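Local coordinates for protein serine repeat antigen 5 (Plasmodium falciparum, PDB 6X44) that is probably a pseudoenzyme of the malaria parasite, a papain-family relative with serine in place of the catalytic cysteine, kept with its prodomain as a pseudo-zymogen, at residues E50-C55 / G73-I78; N80-L85 / A104-K109; I115-G120 / R245-S250. One frame throughout, in Å; residues are numbered along the deposited sequence.

Contact 1: residues E50-C55 / G73-I78; sequences ELMNYC and GNEMDI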
loop_
_atom_site.group_PDB
_atom_site.type_symbol
_atom_site.label_atom_id
_atom_site.label_comp_id
_atom_site.label_asym_id
_atom_site.label_seq_id
_atom_site.Cartn_x
_atom_site.Cartn_y
_atom_site.Cartn_z
ATOM N N GLU A 50 14.067 -16.189 23.026
ATOM C CA GLU A 50 14.392 -15.056 22.170
ATOM C C GLU A 50 13.223 -14.710 21.248
ATOM O O GLU A 50 12.980 -13.532 20.965
ATOM C CB GLU A 50 15.657 -15.369 21.373
ATOM C CG GLU A 50 16.225 -14.218 20.560
ATOM C CD GLU A 50 16.371 -12.916 21.339
ATOM O OE1 GLU A 50 15.335 -12.304 21.721
ATOM O OE2 GLU A 50 17.535 -12.506 21.555
ATOM N N LEU A 51 12.491 -15.729 20.780
ATOM C CA LEU A 51 11.262 -15.508 20.022
ATOM C C LEU A 51 10.256 -14.736 20.848
ATOM O O LEU A 51 9.724 -13.703 20.407
ATOM C CB LEU A 51 10.660 -16.847 19.581
ATOM C CG LEU A 51 11.469 -17.548 18.489
ATOM C CD1 LEU A 51 10.925 -18.953 18.201
ATOM C CD2 LEU A 51 11.488 -16.716 17.245
ATOM N N MET A 52 9.983 -15.220 22.059
ATOM C CA MET A 52 8.982 -14.566 22.882
ATOM C C MET A 52 9.410 -13.156 23.244
ATOM O O MET A 52 8.590 -12.237 23.275
ATOM C CB MET A 52 8.700 -15.401 24.121
ATOM C CG MET A 52 7.368 -16.167 23.958
ATOM S SD MET A 52 5.953 -15.041 23.763
ATOM C CE MET A 52 4.651 -16.229 23.484
ATOM N N ASN A 53 10.695 -12.950 23.487
ATOM C CA ASN A 53 11.130 -11.610 23.830
ATOM C C ASN A 53 11.085 -10.685 22.621
ATOM O O ASN A 53 10.824 -9.478 22.751
ATOM C CB ASN A 53 12.533 -11.658 24.395
ATOM C CG ASN A 53 13.071 -10.290 24.646
ATOM O OD1 ASN A 53 12.658 -9.612 25.587
ATOM N ND2 ASN A 53 13.972 -9.850 23.785
ATOM N N TYR A 54 11.385 -11.220 21.443
ATOM C CA TYR A 54 11.221 -10.437 20.228
ATOM C C TYR A 54 9.800 -9.892 20.113
ATOM O O TYR A 54 9.586 -8.684 19.918
ATOM C CB TYR A 54 11.544 -11.291 19.013
ATOM C CG TYR A 54 11.298 -10.503 17.779
ATOM C CD1 TYR A 54 11.857 -9.248 17.652
ATOM C CD2 TYR A 54 10.484 -10.974 16.758
ATOM C CE1 TYR A 54 11.653 -8.473 16.540
ATOM C CE2 TYR A 54 10.259 -10.193 15.617
ATOM C CZ TYR A 54 10.850 -8.938 15.530
ATOM O OH TYR A 54 10.671 -8.108 14.440
ATOM N N CYS A 55 8.812 -10.777 20.243
ATOM C CA CYS A 55 7.433 -10.352 20.096
ATOM C C CYS A 55 7.014 -9.447 21.236
ATOM O O CYS A 55 6.163 -8.572 21.046
ATOM C CB CYS A 55 6.525 -11.576 19.974
ATOM S SG CYS A 55 6.785 -12.321 18.336
ATOM N N GLY A 73 0.892 -15.219 19.130
ATOM C CA GLY A 73 1.297 -16.602 19.140
ATOM C C GLY A 73 2.147 -16.937 20.358
ATOM O O GLY A 73 2.694 -16.074 21.051
ATOM N N ASN A 74 2.223 -18.231 20.642
ATOM C CA ASN A 74 3.272 -18.754 21.501
ATOM C C ASN A 74 4.534 -18.980 20.659
ATOM O O ASN A 74 4.582 -18.694 19.453
ATOM C CB ASN A 74 2.818 -20.040 22.183
ATOM C CG ASN A 74 2.433 -21.107 21.194
ATOM O OD1 ASN A 74 3.062 -21.285 20.138
ATOM N ND2 ASN A 74 1.390 -21.831 21.525
ATOM N N GLU A 75 5.552 -19.566 21.296
ATOM C CA GLU A 75 6.875 -19.658 20.695
ATOM C C GLU A 75 6.852 -20.468 19.410
ATOM O O GLU A 75 7.588 -20.152 18.464
ATOM C CB GLU A 75 7.861 -20.263 21.709
ATOM C CG GLU A 75 7.734 -19.677 23.139
ATOM C CD GLU A 75 6.744 -20.451 24.011
ATOM O OE1 GLU A 75 6.874 -21.696 24.101
ATOM O OE2 GLU A 75 5.824 -19.818 24.587
ATOM N N MET A 76 5.998 -21.497 19.338
ATOM C CA MET A 76 5.958 -22.341 18.146
ATOM C C MET A 76 5.192 -21.675 17.003
ATOM O O MET A 76 5.535 -21.868 15.834
ATOM C CB MET A 76 5.328 -23.710 18.454
ATOM C CG MET A 76 5.417 -24.204 19.913
ATOM S SD MET A 76 7.073 -24.356 20.624
ATOM C CE MET A 76 7.987 -25.090 19.272
ATOM N N ASP A 77 4.137 -20.922 17.312
ATOM C CA ASP A 77 3.485 -20.090 16.300
ATOM C C ASP A 77 4.473 -19.095 15.698
ATOM O O ASP A 77 4.590 -18.979 14.475
ATOM C CB ASP A 77 2.308 -19.331 16.914
ATOM C CG ASP A 77 1.273 -20.236 17.580
ATOM O OD1 ASP A 77 0.949 -21.313 17.045
ATOM O OD2 ASP A 77 0.775 -19.848 18.653
ATOM N N ILE A 78 5.188 -18.354 16.553
ATOM C CA ILE A 78 6.165 -17.392 16.063
ATOM C C ILE A 78 7.203 -18.095 15.205
ATOM O O ILE A 78 7.530 -17.636 14.099
ATOM C CB ILE A 78 6.813 -16.649 17.239
ATOM C CG1 ILE A 78 5.744 -15.996 18.107
ATOM C CG2 ILE A 78 7.770 -15.612 16.721
ATOM C CD1 ILE A 78 6.181 -15.702 19.508
#
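Ile78 packs between Leu51 and Cys55. Both of its branches flank the sulfur, CD1 closest at 3.6 Å from Cys55 SG, and CG2 also meets Leu51 CD2 at 3.9 Å as the two side chains slide past each other in opposite directions. With chi1 at -55°, CG1 stands beside the Ile78 backbone N, and the arm ending in CD1 extends to the sulfur. The other branch of Leu51, CD1, lies against the backbone of the second helix, 3.6 Å from Glu75 O. Along the outer edge Met52 CG meets Glu75 CG at 3.6 Å, and a bend at chi2 (-62°) carries SD and CE of Met52 on toward Gly73 O, with CE 3.1 Å from that oxygen. No hydrogen bond crosses between the two segments. A capping box starts helix 75-87: Asn74 OD1 accepts a straight bond from Asp77 N (3.0 Å, 170°), and Asp77 OD2 in turn accepts from Asn74 N. Lys109 NZ forms a salt bridge with that same OD2. Cys55 is disulfide-bonded to Cys107. The packing thus sets the first turn of helix 75-87 against the middle of helix 45-61; helix 4-25 also packs on helix 45-61, through Glu50 and Tyr54.

Contact 2: residues N80-L85 / A104-K109; sequences NNLKRL and AAVCLK
Asn81 ND2 is gripped by two backbone carbonyls, giving one N-H to Val106 O and the other to Leu108 O. The bond to Leu108 O is the shorter, 2.8 Å, and its donor lies in the carbonyl plane, although the N-H itself is bent to 147°. Toward Val106 O, 2.9 Å away, the N-H is nearly straight (171°), yet it arrives from above the carbonyl plane and not along a lone pair. Both oxygens lie almost exactly in the plane of the Asn81 amide, so the pair fixes its rotation. The chain is set for this: CG sits beside the backbone N, and with chi2 at -10° OD1 turns back over CA, leaving ND2 to point outward at the other segment.

Beside this polar pair, Leu82 and, one turn on from Asn81, Leu85 pack on Val106. Leu82 reaches over with CD2, 3.9 Å from Val106 CB, and Leu85 comes in at about a right angle, its CD2 4.0 Å from Val106 CG1. Tyr54 of helix 45-61 touches Val106 as well, and Leu82 also packs on Leu51. Trp114 of helix 113-116 touches Ala105 and Leu108.

Every residue that touches here is buried, and the carbonyls taken by ND2 belong to a 3-10 turn and the bend after it, not to a regular helix. A single side-chain amide therefore satisfies two carbonyls within a buried contact, and the two bonds tie the residues before and after Cys107 to helix 75-87.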
loop_
_atom_site.group_PDB
_atom_site.type_symbol
_atom_site.label_atom_id
_atom_site.label_comp_id
_atom_site.label_asym_id
_atom_site.label_seq_id
_atom_site.Cartn_x
_atom_site.Cartn_y
_atom_site.Cartn_z
ATOM N N ASN A 80 6.931 -20.911 13.462
ATOM C CA ASN A 80 6.380 -21.251 12.150
ATOM C C ASN A 80 6.171 -20.021 11.285
ATOM O O ASN A 80 6.435 -20.059 10.081
ATOM C CB ASN A 80 5.068 -21.996 12.290
ATOM C CG ASN A 80 5.275 -23.441 12.484
ATOM O OD1 ASN A 80 5.648 -24.147 11.542
ATOM N ND2 ASN A 80 5.039 -23.918 13.703
ATOM N N ASN A 81 5.665 -18.934 11.867
ATOM C CA ASN A 81 5.471 -17.716 11.089
ATOM C C ASN A 81 6.779 -17.294 10.442
ATOM O O ASN A 81 6.805 -16.947 9.258
ATOM C CB ASN A 81 4.914 -16.583 11.974
ATOM C CG ASN A 81 3.494 -16.844 12.455
ATOM O OD1 ASN A 81 2.827 -17.769 11.994
ATOM N ND2 ASN A 81 3.027 -16.023 13.408
ATOM N N LEU A 82 7.879 -17.332 11.206
ATOM C CA LEU A 82 9.172 -16.876 10.701
ATOM C C LEU A 82 9.775 -17.880 9.725
ATOM O O LEU A 82 10.343 -17.493 8.693
ATOM C CB LEU A 82 10.129 -16.621 11.870
ATOM C CG LEU A 82 9.772 -15.404 12.722
ATOM C CD1 LEU A 82 10.745 -15.345 13.857
ATOM C CD2 LEU A 82 9.828 -14.112 11.918
ATOM N N LYS A 83 9.614 -19.171 10.019
ATOM C CA LYS A 83 10.037 -20.202 9.078
ATOM C C LYS A 83 9.378 -20.018 7.717
ATOM O O LYS A 83 10.037 -20.144 6.678
ATOM C CB LYS A 83 9.705 -21.573 9.657
ATOM C CG LYS A 83 10.121 -22.752 8.809
ATOM C CD LYS A 83 9.229 -23.957 9.098
ATOM C CE LYS A 83 7.900 -23.855 8.341
ATOM N NZ LYS A 83 6.878 -24.803 8.859
ATOM N N ARG A 84 8.077 -19.732 7.692
ATOM C CA ARG A 84 7.387 -19.572 6.410
ATOM C C ARG A 84 7.882 -18.335 5.669
ATOM O O ARG A 84 8.011 -18.334 4.442
ATOM C CB ARG A 84 5.876 -19.487 6.638
ATOM C CG ARG A 84 5.251 -20.714 7.290
ATOM C CD ARG A 84 3.854 -20.383 7.860
ATOM N NE ARG A 84 3.042 -19.635 6.895
ATOM C CZ ARG A 84 1.907 -19.003 7.188
ATOM N NH1 ARG A 84 1.432 -19.005 8.441
ATOM N NH2 ARG A 84 1.246 -18.368 6.222
ATOM N N LEU A 85 8.167 -17.272 6.398
ATOM C CA LEU A 85 8.707 -16.075 5.772
ATOM C C LEU A 85 10.066 -16.343 5.144
ATOM O O LEU A 85 10.328 -15.913 4.015
ATOM C CB LEU A 85 8.800 -14.989 6.824
ATOM C CG LEU A 85 8.949 -13.550 6.425
ATOM C CD1 LEU A 85 7.807 -13.124 5.524
ATOM C CD2 LEU A 85 8.943 -12.788 7.769
ATOM N N ALA A 104 5.026 -6.726 12.533
ATOM C CA ALA A 104 4.472 -7.308 13.757
ATOM C C ALA A 104 3.543 -8.481 13.490
ATOM O O ALA A 104 3.316 -9.309 14.389
ATOM C CB ALA A 104 3.733 -6.226 14.539
ATOM N N ALA A 105 3.006 -8.581 12.278
ATOM C CA ALA A 105 2.191 -9.733 11.950
ATOM C C ALA A 105 2.878 -11.052 12.295
ATOM O O ALA A 105 2.184 -12.051 12.522
ATOM C CB ALA A 105 1.838 -9.712 10.463
ATOM N N VAL A 106 4.219 -11.094 12.328
ATOM C CA VAL A 106 4.915 -12.359 12.587
ATOM C C VAL A 106 4.693 -12.847 14.012
ATOM O O VAL A 106 4.953 -14.011 14.306
ATOM C CB VAL A 106 6.439 -12.277 12.351
ATOM C CG1 VAL A 106 6.770 -11.842 10.952
ATOM C CG2 VAL A 106 7.078 -11.341 13.336
ATOM N N CYS A 107 4.227 -11.998 14.915
ATOM C CA CYS A 107 3.926 -12.429 16.281
ATOM C C CYS A 107 2.496 -12.912 16.444
ATOM O O CYS A 107 2.124 -13.341 17.544
ATOM C CB CYS A 107 4.216 -11.284 17.256
ATOM S SG CYS A 107 5.966 -10.831 17.173
ATOM N N LEU A 108 1.691 -12.896 15.372
ATOM C CA LEU A 108 0.280 -13.258 15.491
ATOM C C LEU A 108 0.105 -14.761 15.618
ATOM O O LEU A 108 0.750 -15.533 14.915
ATOM C CB LEU A 108 -0.506 -12.779 14.276
ATOM C CG LEU A 108 -0.709 -11.274 14.207
ATOM C CD1 LEU A 108 -1.312 -10.919 12.896
ATOM C CD2 LEU A 108 -1.588 -10.827 15.345
ATOM N N LYS A 109 -0.795 -15.185 16.499
ATOM C CA LYS A 109 -1.166 -16.589 16.475
ATOM C C LYS A 109 -1.699 -16.984 15.105
ATOM O O LYS A 109 -1.346 -18.037 14.575
ATOM C CB LYS A 109 -2.194 -16.904 17.554
ATOM C CG LYS A 109 -2.492 -18.429 17.623
ATOM C CD LYS A 109 -3.297 -18.849 18.873
ATOM C CE LYS A 109 -2.443 -18.822 20.130
ATOM N NZ LYS A 109 -1.405 -19.926 20.058
#

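Contact 3: residues I115-G120 / R245-S250; sequences IVNKRG and RCDEGS
Asn117 turns its amide toward the loop of Cys246 and Asp247, but its ND2 has its strongest polar partner elsewhere, in the carbonyl of Asn202. Across the contact it forms weak bonds: one to Cys246 O, 3.3 Å at a bent 141°, and a doubtful one to Asp247 OD1, since the aspartate has two conformers. CG lies opposite the Asn117 backbone N (chi1 -155°), which swings the amide to this loop. The firm bond is Ser250 N to Gly120 O, 3.0 Å and 159°, with the donor above the carbonyl plane; Gly249 CA adds a CH...O contact to the same oxygen. Ser250 OG is satisfied by Glu254. Arg119 folds back, NE reaching Ile115 O at 3.2 Å and NH1 reaching Val116 O at 2.9 Å, while NH2 makes salt bridges with Asp371 and Glu349. Ile115 O is gripped twice, by Lys118 N and Arg119 NE from opposite faces of its plane. The backbone of Arg119 bonds to Ser206, which occupies the position of the papain-family cysteine. The one firm bond across is main chain to main chain, and Ser250 also bonds the backbone of Val122, consistent with the prosegment imitating a bound peptide.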
loop_
_atom_site.group_PDB
_atom_site.type_symbol
_atom_site.label_atom_id
_atom_site.label_comp_id
_atom_site.label_asym_id
_atom_site.label_seq_id
_atom_site.Cartn_x
_atom_site.Cartn_y
_atom_site.Cartn_z
ATOM N N ILE A 115 -4.783 -8.784 8.061
ATOM C CA ILE A 115 -5.437 -7.979 7.033
ATOM C C ILE A 115 -6.956 -7.902 7.207
ATOM O O ILE A 115 -7.624 -7.223 6.416
ATOM C CB ILE A 115 -5.101 -8.458 5.604
ATOM C CG1 ILE A 115 -5.641 -9.839 5.369
ATOM C CG2 ILE A 115 -3.566 -8.410 5.340
ATOM C CD1 ILE A 115 -5.770 -10.126 3.888
ATOM N N VAL A 116 -7.514 -8.554 8.225
ATOM C CA VAL A 116 -8.958 -8.563 8.406
ATOM C C VAL A 116 -9.504 -7.144 8.352
ATOM O O VAL A 116 -10.532 -6.876 7.725
ATOM C CB VAL A 116 -9.323 -9.263 9.729
ATOM C CG1 VAL A 116 -10.700 -8.896 10.142
ATOM C CG2 VAL A 116 -9.206 -10.785 9.554
ATOM N N ASN A 117 -8.816 -6.213 8.978
ATOM C CA ASN A 117 -9.290 -4.837 9.089
ATOM C C ASN A 117 -8.240 -3.876 8.560
ATOM O O ASN A 117 -8.060 -2.777 9.075
ATOM C CB ASN A 117 -9.685 -4.499 10.542
ATOM C CG ASN A 117 -10.724 -3.371 10.605
ATOM O OD1 ASN A 117 -11.707 -3.381 9.861
ATOM N ND2 ASN A 117 -10.460 -2.358 11.412
ATOM N N LYS A 118 -7.552 -4.290 7.489
ATOM C CA LYS A 118 -6.471 -3.539 6.858
ATOM C C LYS A 118 -6.749 -3.389 5.370
ATOM O O LYS A 118 -5.840 -3.399 4.536
ATOM C CB LYS A 118 -5.134 -4.233 7.102
ATOM C CG LYS A 118 -3.960 -3.334 7.168
ATOM C CD LYS A 118 -2.653 -4.089 7.470
ATOM C CE LYS A 118 -1.514 -3.120 7.633
ATOM N NZ LYS A 118 -1.612 -2.272 8.875
ATOM N N ARG A 119 -8.020 -3.262 5.021
ATOM C CA ARG A 119 -8.439 -3.080 3.651
ATOM C C ARG A 119 -9.093 -1.707 3.540
ATOM O O ARG A 119 -8.491 -0.711 3.967
ATOM C CB ARG A 119 -9.344 -4.242 3.271
ATOM C CG ARG A 119 -8.558 -5.619 3.296
ATOM C CD ARG A 119 -9.426 -6.820 3.055
ATOM N NE ARG A 119 -9.982 -7.337 4.284
ATOM C CZ ARG A 119 -11.102 -8.051 4.360
ATOM N NH1 ARG A 119 -11.546 -8.472 5.543
ATOM N NH2 ARG A 119 -11.780 -8.341 3.261
ATOM N N GLY A 120 -10.303 -1.617 2.983
ATOM C CA GLY A 120 -10.989 -0.352 2.997
ATOM C C GLY A 120 -11.697 0.140 1.747
ATOM O O GLY A 120 -12.156 1.279 1.729
ATOM N N ARG A 245 -15.604 4.864 10.848
ATOM C CA ARG A 245 -14.546 5.093 9.874
ATOM C C ARG A 245 -13.379 4.135 9.988
ATOM O O ARG A 245 -12.588 4.055 9.044
ATOM C CB ARG A 245 -14.054 6.527 10.013
ATOM C CG ARG A 245 -15.174 7.515 9.829
ATOM C CD ARG A 245 -15.634 7.492 8.377
ATOM N NE ARG A 245 -14.990 8.555 7.623
ATOM C CZ ARG A 245 -15.293 8.858 6.379
ATOM N NH1 ARG A 245 -16.210 8.153 5.714
ATOM N NH2 ARG A 245 -14.670 9.860 5.808
ATOM N N CYS A 246 -13.258 3.393 11.080
ATOM C CA CYS A 246 -12.196 2.405 11.212
ATOM C C CYS A 246 -12.608 1.048 10.647
ATOM O O CYS A 246 -11.782 0.354 10.064
ATOM C CB CYS A 246 -11.773 2.237 12.685
ATOM S SG CYS A 246 -10.244 1.234 12.860
ATOM N N ASP A 247 -13.870 0.665 10.780
ATOM C CA ASP A 247 -14.285 -0.675 10.436
ATOM C C ASP A 247 -15.091 -0.725 9.149
ATOM O O ASP A 247 -15.354 -1.821 8.648
ATOM C CB ASP A 247 -15.035 -1.296 11.617
ATOM C CG ASP A 247 -14.069 -1.714 12.744
ATOM O OD1 ASP A 247 -12.999 -1.069 12.903
ATOM O OD2 ASP A 247 -14.358 -2.705 13.435
ATOM N N GLU A 248 -15.426 0.425 8.569
ATOM C CA GLU A 248 -16.197 0.478 7.330
ATOM C C GLU A 248 -15.451 1.371 6.330
ATOM O O GLU A 248 -15.213 2.555 6.598
ATOM C CB GLU A 248 -17.624 0.979 7.620
ATOM C CG GLU A 248 -18.510 1.221 6.398
ATOM C CD GLU A 248 -19.701 2.162 6.669
ATOM O OE1 GLU A 248 -19.988 2.513 7.852
ATOM O OE2 GLU A 248 -20.349 2.567 5.676
ATOM N N GLY A 249 -15.090 0.802 5.183
ATOM C CA GLY A 249 -14.374 1.510 4.153
ATOM C C GLY A 249 -15.290 2.347 3.260
ATOM O O GLY A 249 -16.462 2.590 3.544
ATOM N N SER A 250 -14.722 2.783 2.143
ATOM C CA SER A 250 -15.432 3.667 1.236
ATOM C C SER A 250 -14.717 3.647 -0.108
ATOM O O SER A 250 -14.265 2.580 -0.534
ATOM C CB SER A 250 -15.501 5.055 1.844
ATOM O OG SER A 250 -16.350 5.869 1.095
#

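Overall arrangement
From the N terminus, contact 1 closes first, bringing helix 75-87 back onto helix 45-61 after a short helical excursion. Contact 2 follows in series along the same helix 75-87, closing a second excursion through helix 94-100. Their centres are about 9 Å apart, and they touch directly: the Cys55-Cys107 disulfide joins one segment of each, and Asp77 pairs with Lys109. None of the three loops nests in or crosses another. Contact 3 closes a far longer one, with its centre about 22 Å from that of contact 2, and joins the segment leaving helix 113-116 to the papain-like domain, probably along its substrate cleft.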